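Local atomic coordinates of 6b protein (Agrobacterium vitis, PDB entry 3AQ2), a protein that disturbs plant cell proliferation, probably by acting on the host microRNA machinery, and has an ADP-ribosylation-type fold. Residues M4-L14 / L27-L38. Sequence-based numbering, arbitrary orientation.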
loop_
_atom_site.group_PDB
_atom_site.type_symbol
_atom_site.label_atom_id
_atom_site.label_comp_id
_atom_site.label_asym_id
_atom_site.label_seq_id
_atom_site.Cartn_x
_atom_site.Cartn_y
_atom_site.Cartn_z
ATOM N N MET A 4 17.660 -5.464 -10.558
ATOM C CA MET A 4 17.286 -4.364 -11.490
ATOM C C MET A 4 16.630 -3.173 -10.792
ATOM O O MET A 4 16.313 -3.246 -9.598
ATOM C CB MET A 4 16.396 -4.910 -12.600
ATOM C CG MET A 4 17.123 -5.966 -13.418
ATOM S SD MET A 4 16.272 -6.400 -14.934
ATOM C CE MET A 4 14.900 -7.309 -14.265
ATOM N N THR A 5 16.462 -2.073 -11.527
ATOM C CA THR A 5 15.862 -0.860 -10.961
ATOM C C THR A 5 14.340 -0.936 -11.049
ATOM O O THR A 5 13.786 -1.648 -11.890
ATOM C CB THR A 5 16.363 0.442 -11.651
ATOM O OG1 THR A 5 15.876 0.504 -12.997
ATOM C CG2 THR A 5 17.889 0.510 -11.667
ATOM N N VAL A 6 13.669 -0.189 -10.181
ATOM C CA VAL A 6 12.208 -0.215 -10.122
ATOM C C VAL A 6 11.473 0.057 -11.457
ATOM O O VAL A 6 10.478 -0.615 -11.731
ATOM C CB VAL A 6 11.686 0.669 -8.968
ATOM C CG1 VAL A 6 10.212 0.961 -9.121
ATOM C CG2 VAL A 6 11.946 -0.016 -7.648
ATOM N N PRO A 7 11.953 1.015 -12.283
ATOM C CA PRO A 7 11.303 1.216 -13.594
ATOM C C PRO A 7 11.219 -0.028 -14.486
ATOM O O PRO A 7 10.404 -0.048 -15.415
ATOM C CB PRO A 7 12.165 2.298 -14.254
ATOM C CG PRO A 7 12.737 3.058 -13.097
ATOM C CD PRO A 7 13.041 1.997 -12.079
ATOM N N THR A 8 12.020 -1.060 -14.214
ATOM C CA THR A 8 11.898 -2.323 -14.962
ATOM C C THR A 8 10.625 -3.098 -14.612
ATOM O O THR A 8 10.203 -3.995 -15.362
ATOM C CB THR A 8 13.107 -3.267 -14.767
ATOM O OG1 THR A 8 13.139 -3.771 -13.425
ATOM C CG2 THR A 8 14.411 -2.569 -15.106
ATOM N N TRP A 9 10.043 -2.776 -13.461
ATOM C CA TRP A 9 8.861 -3.481 -12.982
ATOM C C TRP A 9 7.588 -2.926 -13.601
ATOM O O TRP A 9 7.292 -1.735 -13.460
ATOM C CB TRP A 9 8.773 -3.388 -11.456
ATOM C CG TRP A 9 7.526 -4.021 -10.913
ATOM C CD1 TRP A 9 6.434 -3.380 -10.398
ATOM C CD2 TRP A 9 7.250 -5.422 -10.826
ATOM N NE1 TRP A 9 5.488 -4.301 -10.009
ATOM C CE2 TRP A 9 5.964 -5.561 -10.255
ATOM C CE3 TRP A 9 7.963 -6.576 -11.180
ATOM C CZ2 TRP A 9 5.373 -6.814 -10.022
ATOM C CZ3 TRP A 9 7.381 -7.824 -10.951
ATOM C CH2 TRP A 9 6.094 -7.930 -10.369
ATOM N N GLN A 10 6.843 -3.801 -14.272
ATOM C CA GLN A 10 5.535 -3.457 -14.809
ATOM C C GLN A 10 4.496 -3.828 -13.750
ATOM O O GLN A 10 4.360 -5.004 -13.402
ATOM C CB GLN A 10 5.288 -4.212 -16.125
ATOM C CG GLN A 10 6.354 -3.946 -17.202
ATOM C CD GLN A 10 6.161 -4.742 -18.497
ATOM O OE1 GLN A 10 5.141 -5.413 -18.694
ATOM N NE2 GLN A 10 7.148 -4.661 -19.385
ATOM N N VAL A 11 3.795 -2.828 -13.215
ATOM C CA VAL A 11 2.737 -3.090 -12.221
ATOM C C VAL A 11 1.774 -4.161 -12.747
ATOM O O VAL A 11 1.425 -4.162 -13.941
ATOM C CB VAL A 11 1.970 -1.794 -11.837
ATOM C CG1 VAL A 11 1.093 -1.292 -13.000
ATOM C CG2 VAL A 11 1.143 -2.010 -10.580
ATOM N N ARG A 12 1.373 -5.081 -11.871
ATOM C CA ARG A 12 0.417 -6.113 -12.274
ATOM C C ARG A 12 -0.978 -5.525 -12.108
ATOM O O ARG A 12 -1.423 -5.265 -10.984
ATOM C CB ARG A 12 0.533 -7.384 -11.429
ATOM C CG ARG A 12 1.800 -8.258 -11.551
ATOM C CD ARG A 12 2.757 -7.931 -12.666
ATOM N NE ARG A 12 3.797 -8.962 -12.741
ATOM C CZ ARG A 12 5.009 -8.775 -13.261
ATOM N NH1 ARG A 12 5.359 -7.590 -13.757
ATOM N NH2 ARG A 12 5.881 -9.779 -13.272
ATOM N N ASP A 13 -1.659 -5.301 -13.231
ATOM C CA ASP A 13 -3.019 -4.781 -13.175
ATOM C C ASP A 13 -3.987 -5.957 -13.067
ATOM O O ASP A 13 -4.250 -6.655 -14.058
ATOM C CB ASP A 13 -3.319 -3.925 -14.405
ATOM C CG ASP A 13 -4.691 -3.259 -14.354
ATOM O OD1 ASP A 13 -5.477 -3.507 -13.412
ATOM O OD2 ASP A 13 -4.988 -2.477 -15.293
ATOM N N LEU A 14 -4.485 -6.188 -11.851
ATOM C CA LEU A 14 -5.322 -7.350 -11.568
ATOM C C LEU A 14 -6.805 -6.974 -11.464
ATOM O O LEU A 14 -7.609 -7.754 -10.943
ATOM C CB LEU A 14 -4.857 -8.052 -10.280
ATOM C CG LEU A 14 -3.377 -8.445 -10.275
ATOM C CD1 LEU A 14 -2.985 -9.091 -8.937
ATOM C CD2 LEU A 14 -3.049 -9.358 -11.458
ATOM N N LEU A 27 -1.596 -12.419 -6.833
ATOM C CA LEU A 27 -0.874 -11.569 -5.876
ATOM C C LEU A 27 0.387 -12.272 -5.377
ATOM O O LEU A 27 1.441 -11.649 -5.271
ATOM C CB LEU A 27 -1.778 -11.160 -4.720
ATOM C CG LEU A 27 -2.841 -10.119 -5.064
ATOM C CD1 LEU A 27 -3.874 -10.012 -3.926
ATOM C CD2 LEU A 27 -2.189 -8.750 -5.292
ATOM N N ARG A 28 0.268 -13.567 -5.090
ATOM C CA ARG A 28 1.414 -14.370 -4.640
ATOM C C ARG A 28 2.536 -14.328 -5.674
ATOM O O ARG A 28 3.698 -14.087 -5.325
ATOM C CB ARG A 28 0.987 -15.820 -4.370
ATOM C CG ARG A 28 2.091 -16.691 -3.789
ATOM C CD ARG A 28 1.559 -18.069 -3.398
ATOM N NE ARG A 28 2.613 -18.895 -2.805
ATOM C CZ ARG A 28 2.445 -20.134 -2.339
ATOM N NH1 ARG A 28 1.251 -20.721 -2.379
ATOM N NH2 ARG A 28 3.483 -20.791 -1.826
ATOM N N GLN A 29 2.173 -14.533 -6.937
ATOM C CA GLN A 29 3.138 -14.560 -8.033
ATOM C C GLN A 29 3.740 -13.180 -8.273
ATOM O O GLN A 29 4.928 -13.072 -8.586
ATOM C CB GLN A 29 2.501 -15.073 -9.326
ATOM C CG GLN A 29 3.526 -15.441 -10.408
ATOM C CD GLN A 29 4.506 -16.510 -9.943
ATOM O OE1 GLN A 29 4.103 -17.534 -9.394
ATOM N NE2 GLN A 29 5.805 -16.275 -10.162
ATOM N N ALA A 30 2.921 -12.136 -8.148
ATOM C CA ALA A 30 3.410 -10.769 -8.360
ATOM C C ALA A 30 4.488 -10.437 -7.337
ATOM O O ALA A 30 5.526 -9.851 -7.673
ATOM C CB ALA A 30 2.264 -9.768 -8.279
ATOM N N ARG A 31 4.243 -10.824 -6.090
ATOM C CA ARG A 31 5.189 -10.578 -5.008
ATOM C C ARG A 31 6.506 -11.298 -5.275
ATOM O O ARG A 31 7.589 -10.710 -5.148
ATOM C CB ARG A 31 4.607 -11.044 -3.671
ATOM C CG ARG A 31 5.395 -10.542 -2.491
ATOM C CD ARG A 31 5.346 -11.470 -1.309
ATOM N NE ARG A 31 6.642 -11.446 -0.635
ATOM C CZ ARG A 31 7.637 -12.296 -0.877
ATOM N NH1 ARG A 31 7.494 -13.270 -1.766
ATOM N NH2 ARG A 31 8.784 -12.174 -0.220
ATOM N N THR A 32 6.411 -12.570 -5.650
ATOM C CA THR A 32 7.602 -13.364 -5.955
ATOM C C THR A 32 8.397 -12.757 -7.119
ATOM O O THR A 32 9.632 -12.680 -7.045
ATOM C CB THR A 32 7.249 -14.837 -6.259
ATOM O OG1 THR A 32 6.580 -15.404 -5.124
ATOM C CG2 THR A 32 8.513 -15.649 -6.555
ATOM N N ASP A 33 7.694 -12.335 -8.174
ATOM C CA ASP A 33 8.341 -11.767 -9.378
ATOM C C ASP A 33 9.026 -10.439 -9.077
ATOM O O ASP A 33 10.088 -10.131 -9.634
ATOM C CB ASP A 33 7.333 -11.549 -10.507
ATOM C CG ASP A 33 6.831 -12.851 -11.125
ATOM O OD1 ASP A 33 7.373 -13.944 -10.824
ATOM O OD2 ASP A 33 5.886 -12.770 -11.930
ATOM N N PHE A 34 8.392 -9.648 -8.216
ATOM C CA PHE A 34 8.944 -8.376 -7.746
ATOM C C PHE A 34 10.261 -8.605 -6.984
ATOM O O PHE A 34 11.289 -8.005 -7.307
ATOM C CB PHE A 34 7.899 -7.699 -6.853
ATOM C CG PHE A 34 8.239 -6.295 -6.450
ATOM C CD1 PHE A 34 7.752 -5.218 -7.181
ATOM C CD2 PHE A 34 8.998 -6.041 -5.316
ATOM C CE1 PHE A 34 8.027 -3.912 -6.797
ATOM C CE2 PHE A 34 9.293 -4.732 -4.923
ATOM C CZ PHE A 34 8.805 -3.658 -5.673
ATOM N N ARG A 35 10.223 -9.498 -5.992
ATOM C CA ARG A 35 11.396 -9.849 -5.193
ATOM C C ARG A 35 12.512 -10.430 -6.061
ATOM O O ARG A 35 13.685 -10.077 -5.884
ATOM C CB ARG A 35 11.018 -10.829 -4.063
ATOM C CG ARG A 35 12.210 -11.595 -3.444
ATOM C CD ARG A 35 13.018 -10.756 -2.445
ATOM N NE ARG A 35 14.454 -11.050 -2.456
ATOM C CZ ARG A 35 15.032 -12.116 -1.904
ATOM N NH1 ARG A 35 14.308 -13.041 -1.277
ATOM N NH2 ARG A 35 16.349 -12.265 -1.983
ATOM N N SER A 36 12.142 -11.301 -6.999
ATOM C CA SER A 36 13.115 -11.993 -7.846
ATOM C C SER A 36 13.932 -11.011 -8.686
ATOM O O SER A 36 15.150 -11.169 -8.832
ATOM C CB SER A 36 12.426 -13.018 -8.754
ATOM O OG SER A 36 11.860 -14.082 -7.998
ATOM N N THR A 37 13.260 -9.989 -9.210
ATOM C CA THR A 37 13.884 -9.067 -10.153
ATOM C C THR A 37 14.543 -7.869 -9.485
ATOM O O THR A 37 15.451 -7.270 -10.064
ATOM C CB THR A 37 12.881 -8.537 -11.192
ATOM O OG1 THR A 37 11.824 -7.835 -10.524
ATOM C CG2 THR A 37 12.300 -9.683 -12.031
ATOM N N LEU A 38 14.091 -7.525 -8.278
ATOM C CA LEU A 38 14.535 -6.279 -7.622
ATOM C C LEU A 38 15.351 -6.448 -6.329
ATOM O O LEU A 38 15.877 -5.466 -5.798
ATOM C CB LEU A 38 13.333 -5.364 -7.360
ATOM C CG LEU A 38 12.469 -4.935 -8.555
ATOM C CD1 LEU A 38 11.296 -4.094 -8.070
ATOM C CD2 LEU A 38 13.256 -4.150 -9.580
HETATM O O HOH W 1 16.344 -3.070 -6.883
HETATM O O HOH W 2 11.452 -5.904 -12.418
HETATM O O HOH W 3 3.351 -11.630 -11.685
#
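Trp9 lies across Phe34 of helix 20-38, and the pair illustrates how one indole can pack an N-terminal segment, mostly loop, against a helix. The phenyl edge points into the indole face in a T-shaped stack, planes 80° apart and CD1 of Phe34 3.6 Å from CE2 of Trp9. Phe34 CB adds a CH-pi contact over the six-membered ring. With its CG anti to the backbone N (chi1 176°), Trp9 brings this ring onto the helix backbone, where CZ3 comes within 3.4 Å of Phe34 N. Leu38 extends the buried packing, CD2 3.2 Å from Met4 O and CD1 4.2 Å from Val6 CG2. Toward the helix start, Leu14 CD1 meets Leu27 CD2 at 3.7 Å.

The rim is wetter. Arg12 lays its guanidinium over the border of the opposite indole face, Trp9 CH2 under its centre; NH1 bonds to Gln10 O, and NH2 forms a salt bridge (3.3 Å) to the anti side of Asp33 OD2, which a water also links to Arg12 NE. Exposed Met4 donates its N to Thr37 O (2.9 Å), while waters bridge Met4 O to Leu38 O and Thr8 OG1 to Thr37 OG1. The contact lays helix 20-38 against the segment entering edge strand 12-13 of the mixed sheet, within the ADP-ribosylation fold.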